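Local coordinates for putative exported protein (Bordetella pertussis, PDB 2DVZ) that probably serves as the periplasmic solute receptor of a carboxylate transport system, holding glutamate between its two domains, at residues 114-126 with 185-198. Residues are numbered along the deposited sequence; the frame is centred on the assembly and turned at random.
Sequences NTANVVAVNPKFP and AVGGQIELIFDNLP. With GLU (glutamic acid), chain G.
V118 and A120 of strand 117-121 trade paired backbone hydrogen bonds with D195 and I193 of the antiparallel strand 192-196. N122 N to E191 O and L197 N to A116 O (2.7 Å) continue the ladder past both ends.

The side chains on both faces of the pair are mostly apolar, fitting their burial. On one, V119 lays CG2 over a face of the F194 ring, 3.9 Å from its centroid, a CH-pi contact; F194 also meets Y146 and F162 edge-to-face. Farther along, L192 CD1 reaches F125 CE1 at 3.7 Å. On the other face small A120 leaves room for I193 CG2, and V118 CB meets L197 CD1 at 4.0 Å.

At the exit of the strand N122 uses both ends of its amide. With CG anti to the backbone N (chi1 -179°), ND2 gives a straight bond to A185 O (3.0 Å), lying in both the amide and carbonyl planes, while OD1 accepts from K124 N in an Asx turn. The asparagine thus ties the strand's exit to the helix end, where G188, at positive phi, completes a Schellman motif.

The D195 carboxylate hydrogen-bonds S178 through OD1 and S199 and S200 through OD2. With N196 in the pocket, the antiparallel pair ends at the glutamate site, consistent with the interdomain cleft of a periplasmic binding protein.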
ATOM      1  N   ASN A 114       7.402   0.290   6.518  1.00 13.08           N
ATOM      2  CA  ASN A 114       6.348   1.231   6.706  1.00 11.98           C
ATOM      3  C   ASN A 114       6.390   2.282   5.599  1.00 12.06           C
ATOM      4  O   ASN A 114       7.455   2.721   5.209  1.00 13.62           O
ATOM      5  CB  ASN A 114       6.464   1.812   8.097  1.00 11.09           C
ATOM      6  CG  ASN A 114       6.134   0.797   9.154  1.00 10.02           C
ATOM      7  OD1 ASN A 114       4.982   0.372   9.295  1.00 10.96           O
ATOM      8  ND2 ASN A 114       7.125   0.422   9.932  1.00  6.89           N
ATOM      9  N   THR A 115       5.225   2.684   5.096  1.00 12.12           N
ATOM     10  CA  THR A 115       5.120   3.467   3.864  1.00 11.24           C
ATOM     11  C   THR A 115       4.124   4.622   3.958  1.00 11.23           C
ATOM     12  O   THR A 115       3.003   4.467   4.497  1.00 10.81           O
ATOM     13  CB  THR A 115       4.778   2.556   2.691  1.00 10.61           C
ATOM     14  OG1 THR A 115       5.767   1.532   2.608  1.00 11.48           O
ATOM     15  CG2 THR A 115       4.779   3.282   1.402  1.00  9.93           C
ATOM     16  N   ALA A 116       4.548   5.780   3.431  1.00 11.35           N
ATOM     17  CA  ALA A 116       3.716   6.988   3.427  1.00 10.84           C
ATOM     18  C   ALA A 116       2.679   6.890   2.340  1.00 10.57           C
ATOM     19  O   ALA A 116       2.944   6.346   1.261  1.00 10.20           O
ATOM     20  CB  ALA A 116       4.580   8.257   3.200  1.00 10.45           C
ATOM     21  N   ASN A 117       1.495   7.412   2.639  1.00 11.01           N
ATOM     22  CA  ASN A 117       0.508   7.704   1.612  1.00 10.98           C
ATOM     23  C   ASN A 117       0.580   9.190   1.212  1.00 10.86           C
ATOM     24  O   ASN A 117       1.230  10.008   1.891  1.00 11.72           O
ATOM     25  CB  ASN A 117      -0.893   7.295   2.060  1.00 11.17           C
ATOM     26  CG  ASN A 117      -1.122   5.792   2.036  1.00 11.76           C
ATOM     27  OD1 ASN A 117      -2.174   5.312   2.492  1.00 14.21           O
ATOM     28  ND2 ASN A 117      -0.172   5.043   1.501  1.00 11.41           N
ATOM     29  N   VAL A 118      -0.035   9.519   0.086  1.00  9.98           N
ATOM     30  CA  VAL A 118       0.093  10.846  -0.507  1.00  8.90           C
ATOM     31  C   VAL A 118      -1.178  11.194  -1.240  1.00  8.87           C
ATOM     32  O   VAL A 118      -1.751  10.329  -1.881  1.00  8.86           O
ATOM     33  CB  VAL A 118       1.323  10.946  -1.475  1.00  8.69           C
ATOM     34  CG1 VAL A 118       1.217   9.981  -2.738  1.00  5.05           C
ATOM     35  CG2 VAL A 118       1.645  12.432  -1.838  1.00  5.21           C
ATOM     36  N   VAL A 119      -1.621  12.450  -1.132  1.00  8.76           N
ATOM     37  CA  VAL A 119      -2.634  12.972  -2.056  1.00  8.95           C
ATOM     38  C   VAL A 119      -1.908  13.915  -3.030  1.00  9.79           C
ATOM     39  O   VAL A 119      -1.244  14.878  -2.627  1.00  9.97           O
ATOM     40  CB  VAL A 119      -3.910  13.596  -1.353  1.00  9.51           C
ATOM     41  CG1 VAL A 119      -3.584  14.788  -0.422  1.00  8.84           C
ATOM     42  CG2 VAL A 119      -5.000  13.966  -2.375  1.00  8.01           C
ATOM     43  N   ALA A 120      -2.011  13.603  -4.319  1.00  9.14           N
ATOM     44  CA  ALA A 120      -1.353  14.394  -5.308  1.00  9.13           C
ATOM     45  C   ALA A 120      -2.337  14.859  -6.386  1.00  9.43           C
ATOM     46  O   ALA A 120      -3.474  14.304  -6.538  1.00  8.48           O
ATOM     47  CB  ALA A 120      -0.154  13.619  -5.919  1.00  9.05           C
ATOM     48  N   VAL A 121      -1.922  15.915  -7.091  1.00  8.98           N
ATOM     49  CA  VAL A 121      -2.741  16.474  -8.145  1.00  9.49           C
ATOM     50  C   VAL A 121      -1.955  16.535  -9.460  1.00 10.23           C
ATOM     51  O   VAL A 121      -0.715  16.568  -9.493  1.00 10.34           O
ATOM     52  CB  VAL A 121      -3.438  17.850  -7.778  1.00  9.10           C
ATOM     53  CG1 VAL A 121      -4.379  17.703  -6.644  1.00  6.74           C
ATOM     54  CG2 VAL A 121      -2.425  18.969  -7.483  1.00  9.54           C
ATOM     55  N   ASN A 122      -2.698  16.516 -10.544  1.00 10.69           N
ATOM     56  CA  ASN A 122      -2.130  16.924 -11.812  1.00 12.04           C
ATOM     57  C   ASN A 122      -1.646  18.400 -11.679  1.00 12.36           C
ATOM     58  O   ASN A 122      -2.332  19.217 -11.076  1.00 12.46           O
ATOM     59  CB  ASN A 122      -3.159  16.736 -12.955  1.00 10.98           C
ATOM     60  CG  ASN A 122      -2.603  17.134 -14.301  1.00 12.60           C
ATOM     61  OD1 ASN A 122      -2.561  18.329 -14.645  1.00 15.30           O
ATOM     62  ND2 ASN A 122      -2.142  16.155 -15.057  1.00 10.98           N
ATOM     63  N   PRO A 123      -0.482  18.738 -12.252  1.00 13.14           N
ATOM     64  CA  PRO A 123       0.067  20.091 -12.057  1.00 14.25           C
ATOM     65  C   PRO A 123      -0.790  21.255 -12.570  1.00 16.27           C
ATOM     66  O   PRO A 123      -0.661  22.398 -12.068  1.00 18.27           O
ATOM     67  CB  PRO A 123       1.397  20.039 -12.793  1.00 14.97           C
ATOM     68  CG  PRO A 123       1.714  18.525 -12.987  1.00 13.69           C
ATOM     69  CD  PRO A 123       0.368  17.904 -13.124  1.00 12.98           C
ATOM     70  N   LYS A 124      -1.684  21.010 -13.517  1.00 17.16           N
ATOM     71  CA  LYS A 124      -2.614  22.058 -13.939  1.00 17.69           C
ATOM     72  C   LYS A 124      -3.715  22.347 -12.893  1.00 17.06           C
ATOM     73  O   LYS A 124      -4.474  23.325 -13.045  1.00 17.29           O
ATOM     74  CB  LYS A 124      -3.222  21.739 -15.303  1.00 19.18           C
ATOM     75  CG  LYS A 124      -2.210  21.821 -16.491  1.00 22.47           C
ATOM     76  CD  LYS A 124      -1.941  23.289 -16.911  1.00 24.96           C
ATOM     77  CE  LYS A 124      -1.272  23.417 -18.260  1.00 25.97           C
ATOM     78  NZ  LYS A 124       0.134  22.919 -18.314  1.00 31.26           N
ATOM     79  N   PHE A 125      -3.812  21.532 -11.836  1.00 15.40           N
ATOM     80  CA  PHE A 125      -4.809  21.795 -10.782  1.00 14.99           C
ATOM     81  C   PHE A 125      -4.444  23.181 -10.211  1.00 15.23           C
ATOM     82  O   PHE A 125      -3.272  23.453  -9.980  1.00 15.79           O
ATOM     83  CB  PHE A 125      -4.805  20.700  -9.688  1.00 14.26           C
ATOM     84  CG  PHE A 125      -5.926  20.851  -8.630  1.00 13.30           C
ATOM     85  CD1 PHE A 125      -7.115  20.130  -8.736  1.00 11.02           C
ATOM     86  CD2 PHE A 125      -5.764  21.699  -7.541  1.00  9.77           C
ATOM     87  CE1 PHE A 125      -8.139  20.268  -7.761  1.00 11.01           C
ATOM     88  CE2 PHE A 125      -6.759  21.846  -6.579  1.00 11.31           C
ATOM     89  CZ  PHE A 125      -7.959  21.104  -6.679  1.00 11.13           C
ATOM     90  N   PRO A 126      -5.439  24.072 -10.027  1.00 15.53           N
ATOM     91  CA  PRO A 126      -5.142  25.485  -9.676  1.00 15.78           C
ATOM     92  C   PRO A 126      -4.955  25.755  -8.173  1.00 16.71           C
ATOM     93  O   PRO A 126      -5.698  26.550  -7.603  1.00 17.59           O
ATOM     94  CB  PRO A 126      -6.374  26.235 -10.219  1.00 15.29           C
ATOM     95  CG  PRO A 126      -7.480  25.227 -10.206  1.00 13.37           C
ATOM     96  CD  PRO A 126      -6.885  23.839 -10.199  1.00 14.53           C
ATOM     97  N   ALA A 185      -3.453  10.094 -13.774  1.00 15.71           N
ATOM     98  CA  ALA A 185      -3.250  11.345 -13.058  1.00 15.97           C
ATOM     99  C   ALA A 185      -2.148  12.195 -13.713  1.00 16.48           C
ATOM    100  O   ALA A 185      -2.294  13.438 -13.837  1.00 16.75           O
ATOM    101  CB  ALA A 185      -2.941  11.080 -11.612  1.00 16.13           C
ATOM    102  N   VAL A 186      -1.071  11.547 -14.166  1.00 16.03           N
ATOM    103  CA  VAL A 186      -0.027  12.274 -14.884  1.00 16.39           C
ATOM    104  C   VAL A 186      -0.580  12.805 -16.229  1.00 17.24           C
ATOM    105  O   VAL A 186      -0.243  13.914 -16.648  1.00 17.23           O
ATOM    106  CB  VAL A 186       1.265  11.432 -15.093  1.00 16.51           C
ATOM    107  CG1 VAL A 186       2.199  12.121 -16.094  1.00 16.84           C
ATOM    108  CG2 VAL A 186       1.958  11.151 -13.767  1.00 13.08           C
ATOM    109  N   GLY A 187      -1.475  12.036 -16.859  1.00 17.44           N
ATOM    110  CA  GLY A 187      -2.079  12.411 -18.131  1.00 17.34           C
ATOM    111  C   GLY A 187      -3.268  13.368 -18.040  1.00 18.14           C
ATOM    112  O   GLY A 187      -3.688  13.924 -19.044  1.00 19.05           O
ATOM    113  N   GLY A 188      -3.843  13.542 -16.853  1.00 17.99           N
ATOM    114  CA  GLY A 188      -4.938  14.470 -16.670  1.00 17.42           C
ATOM    115  C   GLY A 188      -6.305  13.828 -16.842  1.00 17.72           C
ATOM    116  O   GLY A 188      -7.327  14.519 -16.770  1.00 17.78           O
ATOM    117  N   GLN A 189      -6.354  12.510 -17.050  1.00 17.17           N
ATOM    118  CA  GLN A 189      -7.663  11.839 -17.194  1.00 17.21           C
ATOM    119  C   GLN A 189      -8.382  11.807 -15.827  1.00 15.95           C
ATOM    120  O   GLN A 189      -9.601  11.698 -15.762  1.00 14.94           O
ATOM    121  CB  GLN A 189      -7.532  10.433 -17.816  1.00 17.78           C
ATOM    122  CG  GLN A 189      -7.132  10.447 -19.308  1.00 21.08           C
ATOM    123  CD  GLN A 189      -5.629  10.647 -19.506  1.00 26.40           C
ATOM    124  OE1 GLN A 189      -4.852  10.540 -18.557  1.00 30.18           O
ATOM    125  NE2 GLN A 189      -5.220  10.947 -20.730  1.00 27.86           N
ATOM    126  N   ILE A 190      -7.605  11.919 -14.743  1.00 15.14           N
ATOM    127  CA  ILE A 190      -8.140  12.169 -13.382  1.00 13.97           C
ATOM    128  C   ILE A 190      -7.293  13.352 -12.895  1.00 13.93           C
ATOM    129  O   ILE A 190      -6.133  13.459 -13.270  1.00 13.61           O
ATOM    130  CB  ILE A 190      -8.024  10.910 -12.436  1.00 14.06           C
ATOM    131  CG1 ILE A 190      -6.588  10.369 -12.461  1.00 12.94           C
ATOM    132  CG2 ILE A 190      -9.037   9.826 -12.837  1.00 13.17           C
ATOM    133  CD1 ILE A 190      -6.289   9.152 -11.605  1.00 13.00           C
ATOM    134  N   GLU A 191      -7.879  14.247 -12.107  1.00 13.90           N
ATOM    135  CA  GLU A 191      -7.171  15.442 -11.628  1.00 14.44           C
ATOM    136  C   GLU A 191      -6.366  15.113 -10.338  1.00 14.12           C
ATOM    137  O   GLU A 191      -5.283  15.653 -10.103  1.00 13.96           O
ATOM    138  CB  GLU A 191      -8.175  16.615 -11.421  1.00 14.87           C
ATOM    139  CG  GLU A 191      -9.057  17.058 -12.698  1.00 17.57           C
ATOM    140  CD  GLU A 191     -10.189  16.052 -13.218  1.00 19.38           C
ATOM    141  OE1 GLU A 191     -10.819  15.286 -12.430  1.00 13.03           O
ATOM    142  OE2 GLU A 191     -10.469  16.088 -14.471  1.00 23.34           O
ATOM    143  N   LEU A 192      -6.917  14.203  -9.529  1.00 13.44           N
ATOM    144  CA  LEU A 192      -6.382  13.828  -8.225  1.00 12.08           C
ATOM    145  C   LEU A 192      -6.007  12.348  -8.224  1.00 11.84           C
ATOM    146  O   LEU A 192      -6.560  11.541  -8.997  1.00 11.78           O
ATOM    147  CB  LEU A 192      -7.426  14.074  -7.104  1.00 11.80           C
ATOM    148  CG  LEU A 192      -7.767  15.467  -6.533  1.00 11.95           C
ATOM    149  CD1 LEU A 192      -8.176  16.574  -7.574  1.00  9.49           C
ATOM    150  CD2 LEU A 192      -8.829  15.332  -5.446  1.00 10.50           C
ATOM    151  N   ILE A 193      -5.075  12.000  -7.348  1.00 11.33           N
ATOM    152  CA  ILE A 193      -4.772  10.612  -7.067  1.00 11.15           C
ATOM    153  C   ILE A 193      -4.529  10.471  -5.594  1.00 11.86           C
ATOM    154  O   ILE A 193      -3.872  11.313  -4.982  1.00 12.67           O
ATOM    155  CB  ILE A 193      -3.580  10.068  -7.896  1.00 11.56           C
ATOM    156  CG1 ILE A 193      -3.491   8.528  -7.790  1.00 10.40           C
ATOM    157  CG2 ILE A 193      -2.246  10.811  -7.574  1.00 12.37           C
ATOM    158  CD1 ILE A 193      -2.368   7.893  -8.521  1.00  9.42           C
ATOM    159  N   PHE A 194      -5.104   9.425  -5.008  1.00 11.74           N
ATOM    160  CA  PHE A 194      -4.708   9.000  -3.669  1.00 10.55           C
ATOM    161  C   PHE A 194      -3.805   7.808  -3.859  1.00 11.18           C
ATOM    162  O   PHE A 194      -4.214   6.820  -4.463  1.00 11.64           O
ATOM    163  CB  PHE A 194      -5.939   8.648  -2.848  1.00  9.96           C
ATOM    164  CG  PHE A 194      -6.726   9.852  -2.410  1.00  8.23           C
ATOM    165  CD1 PHE A 194      -6.518  10.413  -1.142  1.00  7.42           C
ATOM    166  CD2 PHE A 194      -7.661  10.445  -3.261  1.00  8.31           C
ATOM    167  CE1 PHE A 194      -7.234  11.544  -0.754  1.00  8.68           C
ATOM    168  CE2 PHE A 194      -8.386  11.612  -2.867  1.00  6.90           C
ATOM    169  CZ  PHE A 194      -8.171  12.147  -1.629  1.00  7.85           C
ATOM    170  N   ASP A 195      -2.560   7.915  -3.398  1.00 11.32           N
ATOM    171  CA  ASP A 195      -1.597   6.854  -3.590  1.00 11.26           C
ATOM    172  C   ASP A 195      -0.757   6.557  -2.347  1.00 11.71           C
ATOM    173  O   ASP A 195      -0.764   7.316  -1.354  1.00 10.95           O
ATOM    174  CB  ASP A 195      -0.670   7.180  -4.768  1.00 11.29           C
ATOM    175  CG  ASP A 195      -0.031   5.941  -5.371  1.00 12.49           C
ATOM    176  OD1 ASP A 195      -0.426   4.811  -4.988  1.00 14.48           O
ATOM    177  OD2 ASP A 195       0.868   6.093  -6.229  1.00 12.67           O
ATOM    178  N   ASN A 196      -0.072   5.411  -2.419  1.00 11.84           N
ATOM    179  CA  ASN A 196       1.018   5.091  -1.540  1.00 11.81           C
ATOM    180  C   ASN A 196       2.172   5.768  -2.220  1.00 11.78           C
ATOM    181  O   ASN A 196       2.295   5.734  -3.439  1.00 12.45           O
ATOM    182  CB  ASN A 196       1.255   3.561  -1.441  1.00 12.30           C
ATOM    183  CG  ASN A 196      -0.072   2.721  -1.464  1.00 11.68           C
ATOM    184  OD1 ASN A 196      -0.323   1.992  -2.426  1.00 13.33           O
ATOM    185  ND2 ASN A 196      -0.890   2.833  -0.430  1.00  8.16           N
ATOM    186  N   LEU A 197       3.027   6.394  -1.426  1.00 11.84           N
ATOM    187  CA  LEU A 197       4.040   7.311  -1.952  1.00 10.95           C
ATOM    188  C   LEU A 197       5.021   6.734  -3.003  1.00 10.74           C
ATOM    189  O   LEU A 197       5.231   7.373  -4.026  1.00 11.78           O
ATOM    190  CB  LEU A 197       4.714   8.093  -0.790  1.00 10.96           C
ATOM    191  CG  LEU A 197       5.707   9.246  -1.087  1.00 11.26           C
ATOM    192  CD1 LEU A 197       5.227  10.252  -2.220  1.00  9.17           C
ATOM    193  CD2 LEU A 197       6.059   9.954   0.214  1.00  9.36           C
ATOM    194  N   PRO A 198       5.612   5.538  -2.775  1.00 10.13           N
ATOM    195  CA  PRO A 198       6.597   5.029  -3.750  1.00  9.96           C
ATOM    196  C   PRO A 198       6.260   5.066  -5.259  1.00 10.68           C
ATOM    197  O   PRO A 198       7.173   5.319  -6.051  1.00 11.13           O
ATOM    198  CB  PRO A 198       6.880   3.601  -3.261  1.00  8.41           C
ATOM    199  CG  PRO A 198       6.634   3.707  -1.795  1.00  8.80           C
ATOM    200  CD  PRO A 198       5.485   4.615  -1.627  1.00  9.54           C
TER
HETATM  201  N   GLU G1055      -3.371   0.167  -2.552  1.00 11.71           N
HETATM  202  CA  GLU G1055      -2.365  -0.879  -2.289  1.00 11.29           C
HETATM  203  C   GLU G1055      -1.983  -0.948  -0.820  1.00 12.00           C
HETATM  204  O   GLU G1055      -0.851  -0.713  -0.385  1.00 12.47           O
HETATM  205  CB  GLU G1055      -1.168  -0.728  -3.223  1.00 11.17           C
HETATM  206  CG  GLU G1055      -1.596  -0.450  -4.676  1.00  8.76           C
HETATM  207  CD  GLU G1055      -0.639  -0.969  -5.708  1.00  9.91           C
HETATM  208  OE1 GLU G1055       0.367  -1.580  -5.289  1.00 10.90           O
HETATM  209  OE2 GLU G1055      -0.898  -0.797  -6.952  1.00 10.40           O
HETATM  210  OXT GLU G1055      -2.848  -1.317  -0.010  1.00 12.13           O